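Local coordinates for erythrocyte membrane protein 1 (PDB 2XU0) that probably binds host cell-surface receptors in rosetting of infected red blood cells, the part described here being its N-terminal segment with the first Duffy-binding-like domain, at residues N184-T190 with P273-F279; L192-F196 with I264-T269. The protein carries 10 engineered substitutions. All coordinates share one frame; numbering follows the deposited sequence.

From the N terminus, the chain first reaches residues 184-190, the two residues before helix 186-204 and its first turn, and, just beyond, residues 192-196 of the same helix. It then runs through a mostly helical excursion and returns along helix 249-268. Residues 264-269, the end of that helix, close the inner loop against 192-196 as interaction 2; residues 273-279, the loop that follows, close the outer one against 184-190 as interaction 1. Interaction 2 is therefore nested inside interaction 1. Their centres lie about 12 Å apart, and they touch where Tyr278 packs on Ala193. Together they fasten helix 186-204 to the end of helix 249-268 and to the loop after it, within the Duffy binding domain.

Interaction 1 (N184-T190 with P273-F279); sequences NKAGICT and PYYADYF. Engineered in segment 184-190: Ala186 (natural residue Ser).
The two residues before helix 186-204 and its first turn are held here against the loop 273-279, which turns at Tyr275 and is extended from Ala276 on, by hydrogen bonds at one end and sulfur and apolar packing along the rest. The loop joins helix 249-268 to the hairpin strand 279-281. Asn184 CG stands anti to the backbone N (chi1 178°), which carries the amide across to Asp277. OD1 accepts from Asp277 N at 2.9 Å, in the carbonyl plane on a lone pair, while ND2 gives a 3.0 Å bond to the anti lone pair of Asp277 OD2. Bonded at both its oxygen and its nitrogen, the amide is fixed in rotation, and its plane lies 28° from that of the carboxylate. Asp277 OD1 is taken by Ser290 and Gly293. The Phe279 ring turns its edge to Asn184 OD1, and the engineered Ala186 (Ser in nature) sets its CB 3.7 Å from Phe279 CD2. Lys185 N, at the N-cap position, bonds to Tyr275 O at 3.0 Å, close to straight at 166°.

Beyond the Asn184-Asp277 pair, Cys189 SG lies 3.4 Å from Asp277 N, and Ala276 CB packs on the sulfur. Ile188 CD1 meets Pro273 CG tip to tip at 3.9 Å. Thr190 CA comes to the edge of the Tyr278 ring. A water bridges Ala186 O, Thr190 OG1 and Phe279 N. Tyr278 OH bonds to Glu27 and Phe279 O to Arg23. Cys189 is disulfide-bonded to Cys295, a covalent helix-to-loop crosslink characteristic of the cysteine-rich, helical Duffy-binding-like fold.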
ATOM      1  N   ASN A 184     -12.262  14.623   7.692  1.00 44.61           N
ATOM      2  CA  ASN A 184     -11.112  14.151   8.465  1.00 43.17           C
ATOM      3  C   ASN A 184     -10.293  13.331   7.450  1.00 44.51           C
ATOM      4  O   ASN A 184     -10.839  12.452   6.788  1.00 44.23           O
ATOM      5  CB  ASN A 184     -11.555  13.290   9.669  1.00 41.36           C
ATOM      6  CG  ASN A 184     -10.420  12.724  10.476  1.00 47.71           C
ATOM      7  OD1 ASN A 184      -9.711  11.819  10.026  1.00 40.91           O
ATOM      8  ND2 ASN A 184     -10.265  13.191  11.722  1.00 36.78           N
ATOM      9  N   LYS A 185      -9.022  13.674   7.269  1.00 39.28           N
ATOM     10  CA  LYS A 185      -8.165  13.049   6.245  1.00 37.25           C
ATOM     11  C   LYS A 185      -7.616  11.669   6.681  1.00 39.16           C
ATOM     12  O   LYS A 185      -6.399  11.479   6.817  1.00 38.53           O
ATOM     13  CB  LYS A 185      -7.062  14.038   5.850  1.00 38.54           C
ATOM     14  CG  LYS A 185      -7.596  15.283   5.139  1.00 42.62           C
ATOM     15  CD  LYS A 185      -6.665  16.461   5.435  1.00 56.17           C
ATOM     16  CE  LYS A 185      -7.234  17.772   4.965  1.00 77.06           C
ATOM     17  NZ  LYS A 185      -6.316  18.909   5.239  1.00 89.25           N
ATOM     18  N   ALA A 186      -8.538  10.723   6.959  1.00 35.41           N
ATOM     19  CA  ALA A 186      -8.223   9.359   7.420  1.00 34.84           C
ATOM     20  C   ALA A 186      -7.336   8.629   6.422  1.00 37.55           C
ATOM     21  O   ALA A 186      -6.492   7.845   6.846  1.00 37.27           O
ATOM     22  CB  ALA A 186      -9.493   8.562   7.650  1.00 34.96           C
ATOM     23  N   GLY A 187      -7.513   8.947   5.129  1.00 34.02           N
ATOM     24  CA  GLY A 187      -6.752   8.387   4.011  1.00 33.72           C
ATOM     25  C   GLY A 187      -5.256   8.599   4.142  1.00 36.13           C
ATOM     26  O   GLY A 187      -4.487   7.726   3.768  1.00 35.29           O
ATOM     27  N   ILE A 188      -4.842   9.756   4.693  1.00 32.39           N
ATOM     28  CA  ILE A 188      -3.438  10.122   4.917  1.00 32.68           C
ATOM     29  C   ILE A 188      -2.854   9.244   6.021  1.00 35.09           C
ATOM     30  O   ILE A 188      -1.731   8.762   5.885  1.00 34.14           O
ATOM     31  CB  ILE A 188      -3.311  11.644   5.261  1.00 35.53           C
ATOM     32  CG1 ILE A 188      -3.764  12.531   4.077  1.00 36.47           C
ATOM     33  CG2 ILE A 188      -1.897  11.988   5.757  1.00 34.40           C
ATOM     34  CD1 ILE A 188      -3.495  14.129   4.241  1.00 41.68           C
ATOM     35  N   CYS A 189      -3.613   9.066   7.138  1.00 31.28           N
ATOM     36  CA  CYS A 189      -3.218   8.210   8.257  1.00 31.48           C
ATOM     37  C   CYS A 189      -2.979   6.753   7.750  1.00 31.63           C
ATOM     38  O   CYS A 189      -2.005   6.130   8.151  1.00 28.40           O
ATOM     39  CB  CYS A 189      -4.273   8.270   9.369  1.00 32.39           C
ATOM     40  SG  CYS A 189      -4.532   9.942  10.037  1.00 36.00           S
ATOM     41  N   THR A 190      -3.833   6.255   6.841  1.00 28.74           N
ATOM     42  CA  THR A 190      -3.695   4.905   6.211  1.00 30.02           C
ATOM     43  C   THR A 190      -2.362   4.837   5.420  1.00 33.98           C
ATOM     44  O   THR A 190      -1.613   3.874   5.582  1.00 32.11           O
ATOM     45  CB  THR A 190      -4.927   4.592   5.311  1.00 34.98           C
ATOM     46  OG1 THR A 190      -6.065   4.448   6.163  1.00 33.06           O
ATOM     47  CG2 THR A 190      -4.771   3.298   4.502  1.00 37.24           C
ATOM     48  N   PRO A 273      -1.815  16.157   9.394  1.00 41.41           N
ATOM     49  CA  PRO A 273      -2.818  17.209   9.637  1.00 41.33           C
ATOM     50  C   PRO A 273      -3.526  16.996  10.960  1.00 47.84           C
ATOM     51  O   PRO A 273      -3.717  15.839  11.368  1.00 47.61           O
ATOM     52  CB  PRO A 273      -3.813  17.023   8.492  1.00 42.66           C
ATOM     53  CG  PRO A 273      -3.075  16.274   7.454  1.00 47.12           C
ATOM     54  CD  PRO A 273      -2.142  15.383   8.182  1.00 42.62           C
ATOM     55  N   TYR A 274      -3.919  18.103  11.631  1.00 45.10           N
ATOM     56  CA  TYR A 274      -4.660  18.015  12.894  1.00 44.94           C
ATOM     57  C   TYR A 274      -5.945  17.218  12.738  1.00 45.44           C
ATOM     58  O   TYR A 274      -6.217  16.349  13.546  1.00 45.75           O
ATOM     59  CB  TYR A 274      -4.965  19.395  13.512  1.00 47.28           C
ATOM     60  CG  TYR A 274      -5.662  19.261  14.851  1.00 50.65           C
ATOM     61  CD1 TYR A 274      -4.953  18.890  15.995  1.00 52.36           C
ATOM     62  CD2 TYR A 274      -7.045  19.410  14.960  1.00 52.08           C
ATOM     63  CE1 TYR A 274      -5.594  18.729  17.221  1.00 54.31           C
ATOM     64  CE2 TYR A 274      -7.698  19.250  16.183  1.00 53.39           C
ATOM     65  CZ  TYR A 274      -6.965  18.922  17.313  1.00 63.01           C
ATOM     66  OH  TYR A 274      -7.599  18.763  18.522  1.00 67.13           O
ATOM     67  N   TYR A 275      -6.716  17.506  11.703  1.00 41.07           N
ATOM     68  CA  TYR A 275      -7.976  16.836  11.452  1.00 41.13           C
ATOM     69  C   TYR A 275      -7.759  15.616  10.558  1.00 43.19           C
ATOM     70  O   TYR A 275      -8.105  15.594   9.372  1.00 41.88           O
ATOM     71  CB  TYR A 275      -9.012  17.834  10.918  1.00 43.43           C
ATOM     72  CG  TYR A 275      -9.297  18.966  11.893  1.00 47.43           C
ATOM     73  CD1 TYR A 275     -10.175  18.788  12.963  1.00 50.08           C
ATOM     74  CD2 TYR A 275      -8.736  20.233  11.711  1.00 48.45           C
ATOM     75  CE1 TYR A 275     -10.466  19.832  13.846  1.00 52.01           C
ATOM     76  CE2 TYR A 275      -9.009  21.284  12.596  1.00 49.38           C
ATOM     77  CZ  TYR A 275      -9.875  21.079  13.663  1.00 58.30           C
ATOM     78  OH  TYR A 275     -10.161  22.101  14.543  1.00 56.55           O
ATOM     79  N   ALA A 276      -7.091  14.621  11.140  1.00 39.95           N
ATOM     80  CA  ALA A 276      -6.771  13.334  10.506  1.00 38.12           C
ATOM     81  C   ALA A 276      -6.580  12.310  11.603  1.00 39.68           C
ATOM     82  O   ALA A 276      -5.798  12.513  12.534  1.00 39.24           O
ATOM     83  CB  ALA A 276      -5.520  13.444   9.645  1.00 38.12           C
ATOM     84  N   ASP A 277      -7.322  11.224  11.518  1.00 34.94           N
ATOM     85  CA  ASP A 277      -7.206  10.168  12.524  1.00 34.88           C
ATOM     86  C   ASP A 277      -7.226   8.808  11.856  1.00 37.47           C
ATOM     87  O   ASP A 277      -7.802   8.672  10.773  1.00 36.51           O
ATOM     88  CB  ASP A 277      -8.343  10.274  13.574  1.00 36.87           C
ATOM     89  CG  ASP A 277      -8.154  11.446  14.515  1.00 42.28           C
ATOM     90  OD1 ASP A 277      -7.367  11.310  15.483  1.00 39.39           O
ATOM     91  OD2 ASP A 277      -8.684  12.537  14.211  1.00 46.91           O
ATOM     92  N   TYR A 278      -6.592   7.811  12.483  1.00 34.99           N
ATOM     93  CA  TYR A 278      -6.600   6.456  11.916  1.00 34.41           C
ATOM     94  C   TYR A 278      -7.861   5.731  12.373  1.00 39.79           C
ATOM     95  O   TYR A 278      -8.176   5.726  13.567  1.00 38.74           O
ATOM     96  CB  TYR A 278      -5.355   5.668  12.355  1.00 33.59           C
ATOM     97  CG  TYR A 278      -5.168   4.372  11.588  1.00 31.60           C
ATOM     98  CD1 TYR A 278      -4.810   4.382  10.243  1.00 34.05           C
ATOM     99  CD2 TYR A 278      -5.339   3.140  12.208  1.00 30.34           C
ATOM    100  CE1 TYR A 278      -4.661   3.201   9.526  1.00 36.33           C
ATOM    101  CE2 TYR A 278      -5.133   1.945  11.512  1.00 30.95           C
ATOM    102  CZ  TYR A 278      -4.790   1.985  10.168  1.00 39.07           C
ATOM    103  OH  TYR A 278      -4.675   0.844   9.416  1.00 40.69           O
ATOM    104  N   PHE A 279      -8.571   5.116  11.436  1.00 34.87           N
ATOM    105  CA  PHE A 279      -9.772   4.376  11.788  1.00 34.44           C
ATOM    106  C   PHE A 279      -9.653   2.947  11.319  1.00 36.01           C
ATOM    107  O   PHE A 279      -9.217   2.695  10.189  1.00 34.28           O
ATOM    108  CB  PHE A 279     -11.030   4.999  11.140  1.00 36.62           C
ATOM    109  CG  PHE A 279     -11.387   6.407  11.544  1.00 39.54           C
ATOM    110  CD1 PHE A 279     -12.440   6.651  12.417  1.00 43.13           C
ATOM    111  CD2 PHE A 279     -10.716   7.498  10.996  1.00 41.99           C
ATOM    112  CE1 PHE A 279     -12.812   7.961  12.737  1.00 44.25           C
ATOM    113  CE2 PHE A 279     -11.077   8.809  11.336  1.00 45.59           C
ATOM    114  CZ  PHE A 279     -12.120   9.030  12.210  1.00 43.84           C
TER
HETATM  115  O   HOH W   1      -7.456   5.493   8.590  1.00 42.83           O

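Interaction 2 (L192-F196 with I264-T269); sequences LARSF and IWKALT
Phe196 and Trp265 pack in a T-shaped (edge-to-face) pair where helix 186-204 meets helix 249-268. The edge of the indole's six-membered ring comes down on one face of the phenyl, with ring centroids 4.9 Å apart and planes at 77°. The closest atoms are Trp265 CE3 and Phe196 CG, at 3.5 Å, the contact lying toward the rim of the phenyl. With chi1 at 178° the phenyl of Phe196 points away from its own N and out to the tryptophan.

Leu268 tightens the same side: its CD2 lies 3.5 Å from Phe196 CB and 3.2 Å from Leu192 O, a carbonyl whose helical bond goes to Phe196 N. Such interlocked apolar side chains between helices belong to the helical bundle of the Duffy-binding-like domain. The two segments run more nearly antiparallel than parallel, at 135°, and their axes stay 10.8 Å apart, a separation spanned by the large side chains.

Packing is looser toward the margins. The Leu192 and Leu268 side chains run antiparallel alongside each other, CD2 of Leu192 at 4.1 Å from CG of Leu268, and Leu192 CD1 reaches Thr269 CG2 only at 4.0 Å. Further along the same edge of the indole, Ala193 CA lies near its plane at CZ3. Phe196 CE1 just touches Ile264 CG2 at 4.0 Å. None of these touching residues faces solvent: Ile172 of helix 154-175 packs on Leu192, Pro302 and Pro303 touch the Trp265 side chain, and Trp265 NE1 bonds to Cys295 O.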
ATOM      1  N   LEU A 192       0.316   6.717   5.820  1.00 28.69           N
ATOM      2  CA  LEU A 192       1.363   6.775   6.829  1.00 27.87           C
ATOM      3  C   LEU A 192       1.536   5.414   7.490  1.00 31.53           C
ATOM      4  O   LEU A 192       2.665   5.015   7.760  1.00 33.79           O
ATOM      5  CB  LEU A 192       1.036   7.824   7.912  1.00 28.59           C
ATOM      6  CG  LEU A 192       1.168   9.320   7.517  1.00 33.36           C
ATOM      7  CD1 LEU A 192       0.834  10.219   8.722  1.00 32.96           C
ATOM      8  CD2 LEU A 192       2.554   9.633   7.026  1.00 33.87           C
ATOM      9  N   ALA A 193       0.441   4.706   7.782  1.00 25.24           N
ATOM     10  CA  ALA A 193       0.530   3.353   8.408  1.00 25.05           C
ATOM     11  C   ALA A 193       1.248   2.379   7.439  1.00 29.03           C
ATOM     12  O   ALA A 193       2.026   1.526   7.866  1.00 28.46           O
ATOM     13  CB  ALA A 193      -0.853   2.851   8.723  1.00 25.80           C
ATOM     14  N   ARG A 194       1.047   2.572   6.128  1.00 26.64           N
ATOM     15  CA  ARG A 194       1.698   1.736   5.121  1.00 26.52           C
ATOM     16  C   ARG A 194       3.186   1.974   5.060  1.00 29.04           C
ATOM     17  O   ARG A 194       3.928   1.012   4.928  1.00 28.48           O
ATOM     18  CB  ARG A 194       1.050   1.912   3.759  1.00 26.42           C
ATOM     19  CG  ARG A 194      -0.341   1.350   3.715  1.00 27.98           C
ATOM     20  CD  ARG A 194      -0.884   1.652   2.364  1.00 31.57           C
ATOM     21  NE  ARG A 194      -2.175   1.021   2.157  1.00 33.09           N
ATOM     22  CZ  ARG A 194      -3.166   1.594   1.499  1.00 40.68           C
ATOM     23  NH1 ARG A 194      -3.018   2.815   1.001  1.00 35.65           N
ATOM     24  NH2 ARG A 194      -4.308   0.958   1.329  1.00 25.07           N
ATOM     25  N   SER A 195       3.632   3.251   5.187  1.00 26.44           N
ATOM     26  CA  SER A 195       5.047   3.606   5.208  1.00 26.19           C
ATOM     27  C   SER A 195       5.681   3.168   6.503  1.00 26.85           C
ATOM     28  O   SER A 195       6.803   2.693   6.501  1.00 27.89           O
ATOM     29  CB  SER A 195       5.235   5.111   4.985  1.00 29.30           C
ATOM     30  OG  SER A 195       5.114   5.370   3.600  1.00 34.56           O
ATOM     31  N   PHE A 196       4.971   3.359   7.631  1.00 25.83           N
ATOM     32  CA  PHE A 196       5.417   2.938   8.969  1.00 24.38           C
ATOM     33  C   PHE A 196       5.747   1.450   8.932  1.00 28.09           C
ATOM     34  O   PHE A 196       6.786   1.018   9.469  1.00 29.39           O
ATOM     35  CB  PHE A 196       4.274   3.150   9.964  1.00 25.80           C
ATOM     36  CG  PHE A 196       4.537   2.736  11.389  1.00 26.83           C
ATOM     37  CD1 PHE A 196       5.512   3.376  12.148  1.00 30.07           C
ATOM     38  CD2 PHE A 196       3.711   1.812  12.021  1.00 28.84           C
ATOM     39  CE1 PHE A 196       5.661   3.087  13.519  1.00 31.46           C
ATOM     40  CE2 PHE A 196       3.871   1.503  13.380  1.00 30.48           C
ATOM     41  CZ  PHE A 196       4.864   2.115  14.111  1.00 29.98           C
ATOM     42  N   ILE A 264       8.889   6.148  16.902  1.00 33.60           N
ATOM     43  CA  ILE A 264       8.971   6.165  15.436  1.00 31.85           C
ATOM     44  C   ILE A 264       7.627   6.654  14.838  1.00 35.37           C
ATOM     45  O   ILE A 264       7.628   7.538  13.972  1.00 36.20           O
ATOM     46  CB  ILE A 264       9.480   4.804  14.865  1.00 34.73           C
ATOM     47  CG1 ILE A 264      10.988   4.605  15.235  1.00 36.10           C
ATOM     48  CG2 ILE A 264       9.285   4.734  13.305  1.00 32.67           C
ATOM     49  CD1 ILE A 264      11.494   3.091  15.501  1.00 37.33           C
ATOM     50  N   TRP A 265       6.485   6.134  15.350  1.00 30.69           N
ATOM     51  CA  TRP A 265       5.147   6.557  14.879  1.00 28.70           C
ATOM     52  C   TRP A 265       4.942   8.048  15.160  1.00 33.54           C
ATOM     53  O   TRP A 265       4.312   8.728  14.350  1.00 32.91           O
ATOM     54  CB  TRP A 265       4.031   5.756  15.567  1.00 26.52           C
ATOM     55  CG  TRP A 265       2.639   6.170  15.116  1.00 26.31           C
ATOM     56  CD1 TRP A 265       1.751   6.943  15.801  1.00 28.78           C
ATOM     57  CD2 TRP A 265       2.040   5.910  13.839  1.00 25.61           C
ATOM     58  NE1 TRP A 265       0.656   7.216  15.019  1.00 28.05           N
ATOM     59  CE2 TRP A 265       0.781   6.541  13.832  1.00 28.76           C
ATOM     60  CE3 TRP A 265       2.437   5.173  12.704  1.00 26.25           C
ATOM     61  CZ2 TRP A 265      -0.071   6.485  12.728  1.00 28.33           C
ATOM     62  CZ3 TRP A 265       1.594   5.124  11.611  1.00 26.48           C
ATOM     63  CH2 TRP A 265       0.341   5.735  11.639  1.00 27.30           C
ATOM     64  N   LYS A 266       5.416   8.526  16.354  1.00 31.79           N
ATOM     65  CA  LYS A 266       5.323   9.936  16.774  1.00 31.39           C
ATOM     66  C   LYS A 266       6.089  10.800  15.771  1.00 36.66           C
ATOM     67  O   LYS A 266       5.517  11.720  15.223  1.00 37.83           O
ATOM     68  CB  LYS A 266       5.848  10.112  18.219  1.00 32.65           C
ATOM     69  CG  LYS A 266       5.508  11.465  18.820  1.00 46.36           C
ATOM     70  CD  LYS A 266       5.857  11.570  20.298  1.00 48.86           C
ATOM     71  CE  LYS A 266       5.570  12.972  20.796  1.00 61.10           C
ATOM     72  NZ  LYS A 266       6.024  13.178  22.200  1.00 67.03           N
ATOM     73  N   ALA A 267       7.348  10.444  15.440  1.00 34.86           N
ATOM     74  CA  ALA A 267       8.107  11.188  14.429  1.00 34.00           C
ATOM     75  C   ALA A 267       7.400  11.178  13.053  1.00 38.24           C
ATOM     76  O   ALA A 267       7.235  12.228  12.420  1.00 37.01           O
ATOM     77  CB  ALA A 267       9.513  10.617  14.317  1.00 34.36           C
ATOM     78  N   LEU A 268       6.931   9.994  12.614  1.00 34.36           N
ATOM     79  CA  LEU A 268       6.248   9.855  11.333  1.00 34.42           C
ATOM     80  C   LEU A 268       5.047  10.775  11.180  1.00 38.48           C
ATOM     81  O   LEU A 268       4.756  11.224  10.067  1.00 36.37           O
ATOM     82  CB  LEU A 268       5.848   8.369  11.088  1.00 34.23           C
ATOM     83  CG  LEU A 268       5.132   8.034   9.744  1.00 36.43           C
ATOM     84  CD1 LEU A 268       6.075   8.213   8.524  1.00 35.13           C
ATOM     85  CD2 LEU A 268       4.593   6.616   9.775  1.00 35.37           C
ATOM     86  N   THR A 269       4.321  11.012  12.288  1.00 36.97           N
ATOM     87  CA  THR A 269       3.119  11.852  12.291  1.00 37.55           C
ATOM     88  C   THR A 269       3.379  13.334  12.683  1.00 42.82           C
ATOM     89  O   THR A 269       2.412  14.088  12.761  1.00 42.12           O
ATOM     90  CB  THR A 269       2.041  11.261  13.196  1.00 37.63           C
ATOM     91  OG1 THR A 269       2.632  11.071  14.479  1.00 34.67           O
ATOM     92  CG2 THR A 269       1.438   9.981  12.654  1.00 31.47           C
TER